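Telomeric DNA-binding factor trf1 (Schizosaccharomyces pombe, PDB 6K5S) probably binds telomeric repeat DNA as a TRF-family factor, with this helical domain pairing two copies of the protein. Local coordinates at residues Ser8-Leu13 / Pro76-Thr81; Gln29-Ile34 / Ala93-Leu98; Glu111-Asp116 / Ala216-Asn221; Asp153-Asp158 / Ala188-Leu193. All coordinates share one frame; numbering follows the deposited sequence.

Contact 1 (Ser8-Leu13 / Pro76-Thr81); sequences SLIPTL and PSQRST
In the all-helical TRF-family domain, the start of helix 10-24 lies against the opening turns of helix 76-94, with I10 reaching over to Q78 and T81. The branched I10 splits its work. Its CG2, set opposite the backbone N by a chi1 of -79°, meets T81 OG1 at 3.6 Å, while CG1 comes up to Q78 CG at 4.0 Å, the two side chains crossing at about a right angle. One turn further along helix 10-24, L13 closes the patch: its CD2 lies 4.0 Å from T81 CG2. That same methyl of T81 also comes within 3.7 Å of I10 O, putting T81 between I10 and L13. The T81 hydroxyl is turned back into its own helix, where OG1 donates to S77 O over 2.9 Å. T81 N binds S77 O too, and the two donors arrive from opposite faces of the carbonyl plane. Y60 of helix 41-60 packs on both I10 and L13, while on another side of 8-13 T12 OG1 bonds to N15 ND2 of the second subunit. With its hydrogen given to S77 O, T81 OG1 can sit against I10 CG2 while T81 CG2 faces L13; the helix starts meet by apolar packing.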
# COMPACT_ATOMS: atom_id res chain seq x y z
N SER A 8 -9.76 -2.49 -6.39
CA SER A 8 -9.18 -1.15 -6.37
C SER A 8 -7.72 -1.14 -5.94
O SER A 8 -6.99 -0.22 -6.33
CB SER A 8 -10.00 -0.21 -5.48
OG SER A 8 -10.16 -0.71 -4.17
N LEU A 9 -7.26 -2.17 -5.20
CA LEU A 9 -5.91 -2.18 -4.65
C LEU A 9 -4.87 -2.79 -5.57
O LEU A 9 -3.71 -2.92 -5.16
CB LEU A 9 -5.90 -2.91 -3.31
CG LEU A 9 -6.52 -2.04 -2.22
CD1 LEU A 9 -6.84 -2.83 -1.00
CD2 LEU A 9 -5.58 -0.88 -1.86
N ILE A 10 -5.26 -3.19 -6.79
CA ILE A 10 -4.31 -3.86 -7.67
C ILE A 10 -3.05 -3.01 -7.88
O ILE A 10 -1.96 -3.56 -7.77
CB ILE A 10 -5.00 -4.28 -8.98
CG1 ILE A 10 -5.83 -5.56 -8.76
CG2 ILE A 10 -3.99 -4.40 -10.11
CD1 ILE A 10 -5.03 -6.85 -8.57
N PRO A 11 -3.13 -1.69 -8.11
CA PRO A 11 -1.87 -0.92 -8.24
C PRO A 11 -0.96 -1.01 -7.02
O PRO A 11 0.27 -1.07 -7.18
CB PRO A 11 -2.38 0.51 -8.48
CG PRO A 11 -3.68 0.30 -9.22
CD PRO A 11 -4.30 -0.89 -8.51
N THR A 12 -1.50 -1.04 -5.81
CA THR A 12 -0.68 -1.18 -4.61
C THR A 12 -0.06 -2.58 -4.53
O THR A 12 1.15 -2.73 -4.29
CB THR A 12 -1.53 -0.91 -3.35
OG1 THR A 12 -1.89 0.48 -3.27
CG2 THR A 12 -0.76 -1.31 -2.09
N LEU A 13 -0.89 -3.62 -4.70
CA LEU A 13 -0.39 -4.98 -4.76
C LEU A 13 0.77 -5.07 -5.75
O LEU A 13 1.82 -5.61 -5.42
CB LEU A 13 -1.51 -5.95 -5.17
CG LEU A 13 -1.08 -7.43 -5.13
CD1 LEU A 13 -0.67 -7.83 -3.72
CD2 LEU A 13 -2.22 -8.34 -5.61
N PRO A 76 -6.69 -9.04 -17.57
CA PRO A 76 -5.26 -9.28 -17.83
C PRO A 76 -4.34 -8.56 -16.85
O PRO A 76 -3.35 -9.15 -16.40
CB PRO A 76 -5.08 -8.79 -19.26
CG PRO A 76 -6.45 -8.99 -19.88
CD PRO A 76 -7.42 -8.67 -18.80
N SER A 77 -4.65 -7.32 -16.48
CA SER A 77 -3.76 -6.62 -15.56
C SER A 77 -3.89 -7.15 -14.14
O SER A 77 -2.89 -7.27 -13.42
CB SER A 77 -4.04 -5.12 -15.61
OG SER A 77 -5.30 -4.86 -15.03
N GLN A 78 -5.12 -7.50 -13.72
CA GLN A 78 -5.31 -8.12 -12.41
C GLN A 78 -4.57 -9.43 -12.29
O GLN A 78 -3.92 -9.70 -11.27
CB GLN A 78 -6.80 -8.35 -12.15
CG GLN A 78 -7.59 -7.09 -11.95
CD GLN A 78 -9.08 -7.32 -12.02
OE1 GLN A 78 -9.56 -8.42 -12.36
NE2 GLN A 78 -9.84 -6.26 -11.73
N ARG A 79 -4.65 -10.28 -13.32
CA ARG A 79 -4.01 -11.58 -13.26
C ARG A 79 -2.49 -11.45 -13.36
O ARG A 79 -1.75 -12.16 -12.67
CB ARG A 79 -4.58 -12.50 -14.33
CG ARG A 79 -5.99 -12.92 -13.98
CD ARG A 79 -6.77 -13.36 -15.18
NE ARG A 79 -5.91 -14.12 -16.07
CZ ARG A 79 -5.71 -15.43 -15.95
NH1 ARG A 79 -4.91 -16.04 -16.81
NH2 ARG A 79 -6.33 -16.10 -14.98
N SER A 80 -2.01 -10.51 -14.18
CA SER A 80 -0.57 -10.28 -14.25
C SER A 80 -0.03 -9.80 -12.91
O SER A 80 1.07 -10.18 -12.49
CB SER A 80 -0.27 -9.27 -15.35
OG SER A 80 1.08 -8.87 -15.32
N THR A 81 -0.82 -8.97 -12.21
CA THR A 81 -0.41 -8.47 -10.90
C THR A 81 -0.42 -9.58 -9.85
O THR A 81 0.46 -9.63 -9.00
CB THR A 81 -1.32 -7.32 -10.46
OG1 THR A 81 -1.17 -6.25 -11.38
CG2 THR A 81 -0.93 -6.83 -9.10

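Contact 2 (Gln29-Ile34 / Ala93-Leu98); sequences QEASAI and AVYGAL
Y95 extends from the end of helix 76-94 to the side of helix 28-36, and the chain beneath it turns through a Schellman motif: G96 takes a positive phi of 89° and its N bonds back to A93 O. From CB, the tyrosine points toward 29-34, and the far part of its ring makes the contact. CD1 is 4.0 Å from S32 OG; CE1, the next atom along that edge, comes closer, at 3.3 Å. The serine oxygen lies in the plane of the ring, at its edge, but its hydrogen bond is to V28 O, one turn back in its own helix. On the other edge CE2 approaches A31 CB at 4.2 Å, and CZ, where the two edges meet, sits 3.7 Å from the same methyl. A31 thus makes an off-centre CH-pi contact, 29° from the ring normal. L24 of helix 10-24 and L212 of helix 208-222 also pack on Y95, placing the ring where several helices converge. With an alanine instead of Y95, the A31 methyl would probably lose its aromatic partner and a gap would open beside it. At the tip, Y95 OH is buried without a polar partner in the model, 3.7 Å from A31 CB.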
# COMPACT_ATOMS: atom_id res chain seq x y z
N GLN A 29 24.02 -12.18 -1.04
CA GLN A 29 24.64 -11.46 0.07
C GLN A 29 23.96 -10.12 0.33
O GLN A 29 23.74 -9.74 1.49
CB GLN A 29 26.14 -11.28 -0.21
CG GLN A 29 26.83 -10.20 0.59
CD GLN A 29 27.02 -10.54 2.06
OE1 GLN A 29 26.40 -11.46 2.61
NE2 GLN A 29 27.87 -9.75 2.73
N GLU A 30 23.59 -9.41 -0.74
CA GLU A 30 22.98 -8.09 -0.61
C GLU A 30 21.56 -8.19 -0.06
O GLU A 30 21.18 -7.44 0.84
CB GLU A 30 22.98 -7.40 -1.97
CG GLU A 30 24.06 -6.42 -2.19
CD GLU A 30 23.62 -5.35 -3.17
OE1 GLU A 30 24.24 -5.25 -4.25
OE2 GLU A 30 22.64 -4.63 -2.86
N ALA A 31 20.76 -9.10 -0.63
CA ALA A 31 19.40 -9.31 -0.13
C ALA A 31 19.41 -9.85 1.29
O ALA A 31 18.67 -9.37 2.15
CB ALA A 31 18.64 -10.27 -1.06
N SER A 32 20.27 -10.83 1.56
CA SER A 32 20.33 -11.37 2.92
C SER A 32 20.69 -10.28 3.92
O SER A 32 20.10 -10.21 5.00
CB SER A 32 21.33 -12.51 3.01
OG SER A 32 20.99 -13.52 2.08
N ALA A 33 21.63 -9.41 3.55
CA ALA A 33 22.00 -8.30 4.43
C ALA A 33 20.79 -7.43 4.75
O ALA A 33 20.57 -7.05 5.90
CB ALA A 33 23.10 -7.46 3.79
N ILE A 34 19.97 -7.13 3.74
CA ILE A 34 18.83 -6.25 3.95
C ILE A 34 17.87 -6.87 4.96
O ILE A 34 17.45 -6.21 5.92
CB ILE A 34 18.18 -5.94 2.59
CG1 ILE A 34 19.18 -5.16 1.72
CG2 ILE A 34 16.89 -5.19 2.75
CD1 ILE A 34 18.73 -4.85 0.32
N ALA A 93 9.14 -15.48 1.33
CA ALA A 93 9.14 -16.69 2.14
C ALA A 93 10.54 -17.30 2.24
O ALA A 93 10.99 -17.68 3.33
CB ALA A 93 8.17 -17.73 1.58
N VAL A 94 11.23 -17.43 1.10
CA VAL A 94 12.52 -18.13 1.15
C VAL A 94 13.60 -17.28 1.80
O VAL A 94 14.58 -17.82 2.33
CB VAL A 94 13.02 -18.61 -0.23
CG1 VAL A 94 12.11 -19.73 -0.80
CG2 VAL A 94 13.21 -17.48 -1.19
N TYR A 95 13.46 -15.96 1.81
CA TYR A 95 14.37 -15.11 2.57
C TYR A 95 13.90 -14.88 4.00
O TYR A 95 14.58 -14.17 4.75
CB TYR A 95 14.57 -13.78 1.84
CG TYR A 95 15.72 -13.81 0.87
CD1 TYR A 95 17.04 -13.80 1.32
CD2 TYR A 95 15.49 -13.86 -0.49
CE1 TYR A 95 18.09 -13.85 0.44
CE2 TYR A 95 16.54 -13.89 -1.38
CZ TYR A 95 17.85 -13.88 -0.91
OH TYR A 95 18.90 -13.92 -1.79
N GLY A 96 12.76 -15.44 4.39
CA GLY A 96 12.30 -15.36 5.77
C GLY A 96 11.46 -14.15 6.12
O GLY A 96 11.01 -14.05 7.27
N ALA A 97 11.20 -13.25 5.16
CA ALA A 97 10.35 -12.10 5.41
C ALA A 97 8.89 -12.49 5.60
O ALA A 97 8.13 -11.77 6.24
CB ALA A 97 10.50 -11.09 4.27
N LEU A 98 8.48 -13.63 5.05
CA LEU A 98 7.16 -14.18 5.29
C LEU A 98 7.33 -15.59 5.81
O LEU A 98 8.31 -16.26 5.48
CB LEU A 98 6.31 -14.20 4.01
CG LEU A 98 5.84 -12.88 3.40
CD1 LEU A 98 5.10 -13.13 2.07
CD2 LEU A 98 4.94 -12.15 4.41

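Contact 3 (Glu111-Asp116 / Ala216-Asn221); sequences EVFAPD and ACYIHN
F113 and Y218 slide past each other in opposite directions, their ring planes inclined at 65° and their centroids 5.5 Å apart. The pair is oblique. Seen from the phenylalanine, Y218 CE1 sits at the ring's edge and in its plane, 3.4 Å from F113 CD2. I219 comes to the edge of F113 as well, with its side chain crossing the ring's direction at about a right angle. A chi1 of -82° sets I219 CG1 opposite the carbonyl carbon and carries the longer branch toward F113, so that CG1 reaches F113 CE2 at 3.5 Å and CD1 lies 3.7 Å from F113 CZ. Consecutive residues of helix 208-222 thus hold neighbouring atoms of one ring. Beyond them, F109 stacks on F113 and F90 meets it edge-to-face, while Q124 NE2 hydrogen-bonds Y218 OH. Replacing F113 by an alanine would probably leave a gap between Y218 and I219 and helix 102-113, and leave F90 and F109 without their ring partner. Here helix 102-113 ends, with A114 already out of helical geometry, and its last side chain fills an aromatic and aliphatic core between helices 102-113, 208-222, 76-94 and 122-141 of the all-helical TRF-family domain.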
# COMPACT_ATOMS: atom_id res chain seq x y z
N GLU A 111 2.17 -23.45 -9.54
CA GLU A 111 1.23 -22.35 -9.72
C GLU A 111 1.94 -21.00 -9.68
O GLU A 111 1.54 -20.06 -10.36
CB GLU A 111 0.13 -22.42 -8.66
CG GLU A 111 -0.86 -21.29 -8.74
CD GLU A 111 -1.74 -21.39 -9.97
OE1 GLU A 111 -2.21 -22.50 -10.29
OE2 GLU A 111 -1.96 -20.35 -10.62
N VAL A 112 3.03 -20.92 -8.92
CA VAL A 112 3.78 -19.67 -8.79
C VAL A 112 4.69 -19.44 -9.99
O VAL A 112 4.78 -18.33 -10.52
CB VAL A 112 4.57 -19.71 -7.46
CG1 VAL A 112 5.55 -18.54 -7.37
CG2 VAL A 112 3.60 -19.69 -6.28
N PHE A 113 5.36 -20.50 -10.47
CA PHE A 113 6.37 -20.33 -11.51
C PHE A 113 5.88 -20.72 -12.90
O PHE A 113 6.47 -20.27 -13.88
CB PHE A 113 7.62 -21.14 -11.17
CG PHE A 113 8.40 -20.59 -10.01
CD1 PHE A 113 8.06 -20.93 -8.72
CD2 PHE A 113 9.46 -19.71 -10.22
CE1 PHE A 113 8.77 -20.42 -7.64
CE2 PHE A 113 10.17 -19.19 -9.15
CZ PHE A 113 9.82 -19.54 -7.85
N ALA A 114 4.83 -21.53 -13.00
CA ALA A 114 4.23 -21.92 -14.28
C ALA A 114 2.71 -21.78 -14.21
O ALA A 114 1.96 -22.75 -14.34
CB ALA A 114 4.64 -23.35 -14.64
N PRO A 115 2.22 -20.57 -13.98
CA PRO A 115 0.78 -20.38 -13.82
C PRO A 115 0.07 -20.48 -15.16
O PRO A 115 0.68 -20.37 -16.23
CB PRO A 115 0.67 -18.98 -13.23
CG PRO A 115 1.88 -18.28 -13.76
CD PRO A 115 2.97 -19.30 -13.90
N ASP A 116 -1.24 -20.76 -15.09
CA ASP A 116 -2.13 -20.69 -16.24
C ASP A 116 -1.80 -21.73 -17.31
O ASP A 116 -1.87 -21.46 -18.51
CB ASP A 116 -2.13 -19.28 -16.85
CG ASP A 116 -2.46 -18.21 -15.83
OD1 ASP A 116 -3.31 -18.47 -14.95
OD2 ASP A 116 -1.86 -17.11 -15.90
N ALA A 216 16.90 -16.93 -6.62
CA ALA A 216 16.87 -15.49 -6.88
C ALA A 216 17.28 -15.21 -8.32
O ALA A 216 16.60 -14.44 -9.02
CB ALA A 216 17.78 -14.76 -5.91
N CYS A 217 18.36 -15.84 -8.78
CA CYS A 217 18.79 -15.71 -10.17
C CYS A 217 17.67 -16.06 -11.14
O CYS A 217 17.41 -15.32 -12.09
CB CYS A 217 20.00 -16.60 -10.42
SG CYS A 217 21.51 -15.97 -9.65
N TYR A 218 16.98 -17.19 -10.92
CA TYR A 218 15.84 -17.50 -11.78
C TYR A 218 14.82 -16.38 -11.73
O TYR A 218 14.35 -15.91 -12.77
CB TYR A 218 15.18 -18.82 -11.39
CG TYR A 218 13.93 -19.10 -12.22
CD1 TYR A 218 12.72 -18.50 -11.91
CD2 TYR A 218 13.98 -19.96 -13.31
CE1 TYR A 218 11.59 -18.74 -12.67
CE2 TYR A 218 12.84 -20.20 -14.07
CZ TYR A 218 11.66 -19.59 -13.74
OH TYR A 218 10.52 -19.82 -14.49
N ILE A 219 14.39 -16.00 -10.53
CA ILE A 219 13.30 -15.05 -10.41
C ILE A 219 13.74 -13.70 -10.95
O ILE A 219 12.94 -12.97 -11.55
CB ILE A 219 12.81 -14.99 -8.95
CG1 ILE A 219 11.84 -16.14 -8.69
CG2 ILE A 219 12.10 -13.68 -8.65
CD1 ILE A 219 11.43 -16.31 -7.23
N HIS A 220 15.02 -13.37 -10.79
CA HIS A 220 15.56 -12.19 -11.44
C HIS A 220 15.60 -12.41 -12.94
O HIS A 220 14.78 -11.85 -13.68
CB HIS A 220 16.96 -11.86 -10.91
CG HIS A 220 17.27 -10.39 -10.88
ND1 HIS A 220 18.44 -9.87 -11.39
CD2 HIS A 220 16.56 -9.34 -10.41
CE1 HIS A 220 18.44 -8.56 -11.24
NE2 HIS A 220 17.31 -8.21 -10.64
N ASN A 221 16.52 -13.25 -13.41
CA ASN A 221 16.75 -13.41 -14.84
C ASN A 221 15.55 -13.99 -15.61
O ASN A 221 15.74 -14.30 -16.80
CB ASN A 221 17.98 -14.29 -15.05
CG ASN A 221 19.18 -13.78 -14.28
OD1 ASN A 221 19.04 -13.32 -13.14
ND2 ASN A 221 20.36 -13.85 -14.89

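Contact 4 (Asp153-Asp158 / Ala188-Leu193); sequences DLFPSD and ARKERL
F155 turns one face of its ring to K190, whose CA lies over it. The phenylalanine belongs to the first non-helical position after helix 147-154, where the chain turns away and its side chain points toward helix 177-195. K190 and F155 run past one another in opposite directions. With CG opposite its backbone N (chi1 -168°) and every later torsion extended, the lysine carries its methylenes along the base of the phenylalanine: K190 CD is 3.6 Å from F155 CB, and K190 CB is 3.8 Å from F155 CG. Its ammonium then arrives beside the backbone, where NZ makes a weak hydrogen bond of 3.3 Å to F155 O; its stronger hydrogen bond goes to N152 OD1 of helix 147-154. At the far end of the ring, F155 CZ meets R189 CG at 3.9 Å, and F155 CE2 lies 3.8 Å from L193 CD1, a leucine that crosses the ring at about a right angle. R189 bends at chi2 and chi3, leading its guanidinium away to E130 and T133 of helix 122-141, its plane 57° from that of the ring. Both basic residues therefore play two parts, giving aliphatic carbon to the phenylalanine and sending their charge on to polar partners, so the end of helix 147-154 is joined to helix 177-195 by packing and by a lysine held mainly by N152 OD1 and only weakly by F155 O.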
# COMPACT_ATOMS: atom_id res chain seq x y z
N ASP A 153 6.05 -37.94 0.04
CA ASP A 153 5.24 -36.74 -0.17
C ASP A 153 5.90 -35.79 -1.15
O ASP A 153 5.24 -35.22 -2.02
CB ASP A 153 5.00 -36.02 1.16
CG ASP A 153 4.05 -36.76 2.06
OD1 ASP A 153 3.47 -37.78 1.62
OD2 ASP A 153 3.88 -36.31 3.20
N LEU A 154 7.21 -35.60 -1.01
CA LEU A 154 7.88 -34.57 -1.79
C LEU A 154 8.22 -35.01 -3.20
O LEU A 154 8.32 -34.17 -4.09
CB LEU A 154 9.14 -34.11 -1.08
CG LEU A 154 8.88 -33.18 0.10
CD1 LEU A 154 10.18 -32.98 0.85
CD2 LEU A 154 8.28 -31.85 -0.36
N PHE A 155 8.41 -36.32 -3.41
CA PHE A 155 8.79 -36.89 -4.69
C PHE A 155 7.80 -38.00 -5.00
O PHE A 155 8.13 -39.19 -4.94
CB PHE A 155 10.22 -37.45 -4.66
CG PHE A 155 11.29 -36.42 -4.41
CD1 PHE A 155 11.88 -35.76 -5.47
CD2 PHE A 155 11.73 -36.15 -3.13
CE1 PHE A 155 12.87 -34.81 -5.25
CE2 PHE A 155 12.72 -35.20 -2.91
CZ PHE A 155 13.30 -34.53 -3.98
N PRO A 156 6.56 -37.64 -5.32
CA PRO A 156 5.47 -38.62 -5.30
C PRO A 156 5.46 -39.46 -6.57
O PRO A 156 6.09 -39.14 -7.57
CB PRO A 156 4.22 -37.75 -5.19
CG PRO A 156 4.59 -36.46 -5.85
CD PRO A 156 6.08 -36.30 -5.72
N SER A 157 4.72 -40.57 -6.50
CA SER A 157 4.60 -41.47 -7.64
C SER A 157 3.66 -40.94 -8.73
O SER A 157 3.76 -41.38 -9.88
CB SER A 157 4.12 -42.85 -7.18
OG SER A 157 2.78 -42.78 -6.70
N ASP A 158 2.77 -40.00 -8.40
CA ASP A 158 1.80 -39.46 -9.35
C ASP A 158 2.29 -38.19 -10.05
O ASP A 158 1.46 -37.37 -10.48
CB ASP A 158 0.46 -39.22 -8.65
CG ASP A 158 0.52 -38.09 -7.61
OD1 ASP A 158 1.64 -37.63 -7.29
OD2 ASP A 158 -0.54 -37.66 -7.12
N ALA A 188 15.67 -39.88 -9.58
CA ALA A 188 17.08 -40.04 -9.23
C ALA A 188 17.43 -39.28 -7.95
O ALA A 188 18.21 -39.77 -7.13
CB ALA A 188 17.96 -39.58 -10.38
N ARG A 189 16.89 -38.06 -7.79
CA ARG A 189 17.19 -37.28 -6.59
C ARG A 189 16.57 -37.92 -5.35
O ARG A 189 17.18 -37.94 -4.28
CB ARG A 189 16.71 -35.84 -6.78
CG ARG A 189 16.85 -34.97 -5.54
CD ARG A 189 18.31 -34.80 -5.16
NE ARG A 189 19.09 -34.20 -6.25
CZ ARG A 189 19.27 -32.89 -6.42
NH1 ARG A 189 18.71 -32.02 -5.58
NH2 ARG A 189 19.99 -32.45 -7.43
N LYS A 190 15.36 -38.47 -5.49
CA LYS A 190 14.73 -39.16 -4.37
C LYS A 190 15.60 -40.32 -3.89
O LYS A 190 15.85 -40.47 -2.69
CB LYS A 190 13.34 -39.65 -4.78
CG LYS A 190 12.46 -40.12 -3.64
CD LYS A 190 11.25 -40.86 -4.18
CE LYS A 190 10.21 -41.05 -3.10
NZ LYS A 190 9.12 -41.98 -3.52
N GLU A 191 16.09 -41.14 -4.82
CA GLU A 191 16.92 -42.28 -4.46
C GLU A 191 18.21 -41.82 -3.79
O GLU A 191 18.60 -42.34 -2.74
CB GLU A 191 17.21 -43.12 -5.70
CG GLU A 191 18.43 -44.05 -5.57
CD GLU A 191 18.36 -45.24 -6.51
OE1 GLU A 191 17.60 -45.16 -7.50
OE2 GLU A 191 19.05 -46.25 -6.26
N ARG A 192 18.90 -40.84 -4.39
CA ARG A 192 20.11 -40.33 -3.76
C ARG A 192 19.83 -39.83 -2.35
O ARG A 192 20.62 -40.06 -1.43
CB ARG A 192 20.73 -39.21 -4.61
CG ARG A 192 21.74 -38.37 -3.84
CD ARG A 192 22.75 -37.70 -4.74
NE ARG A 192 23.86 -38.60 -5.05
CZ ARG A 192 23.92 -39.32 -6.16
NH1 ARG A 192 24.95 -40.12 -6.38
NH2 ARG A 192 22.94 -39.23 -7.06
N LEU A 193 18.69 -39.16 -2.16
CA LEU A 193 18.38 -38.63 -0.84
C LEU A 193 18.09 -39.75 0.15
O LEU A 193 18.52 -39.68 1.31
CB LEU A 193 17.20 -37.65 -0.94
CG LEU A 193 17.53 -36.29 -1.56
CD1 LEU A 193 16.27 -35.48 -1.73
CD2 LEU A 193 18.57 -35.50 -0.78

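In the fold
All four contacts join helices of one TRF-family domain. Contacts 1 and 2 both use helix 76-94, near its start and at its end, with centres 24 Å apart; their segments alternate, because 8-13 and 29-34 both precede 76-81 and 93-98. Contact 3 follows both, and its loop, closed by helices 102-113 and 208-222, encloses contact 4. Contact 3 is nearest the chain's centre, 17 Å from contact 2 and 18 Å from contact 1, to which a long, weak ion pair between R79 and D116 connects it. Contacts 1 and 4 lie 37 Å apart on opposite sides of that centre. The second subunit touches 8-13 and none of contacts 2 to 4, so the dimer side is at contact 1.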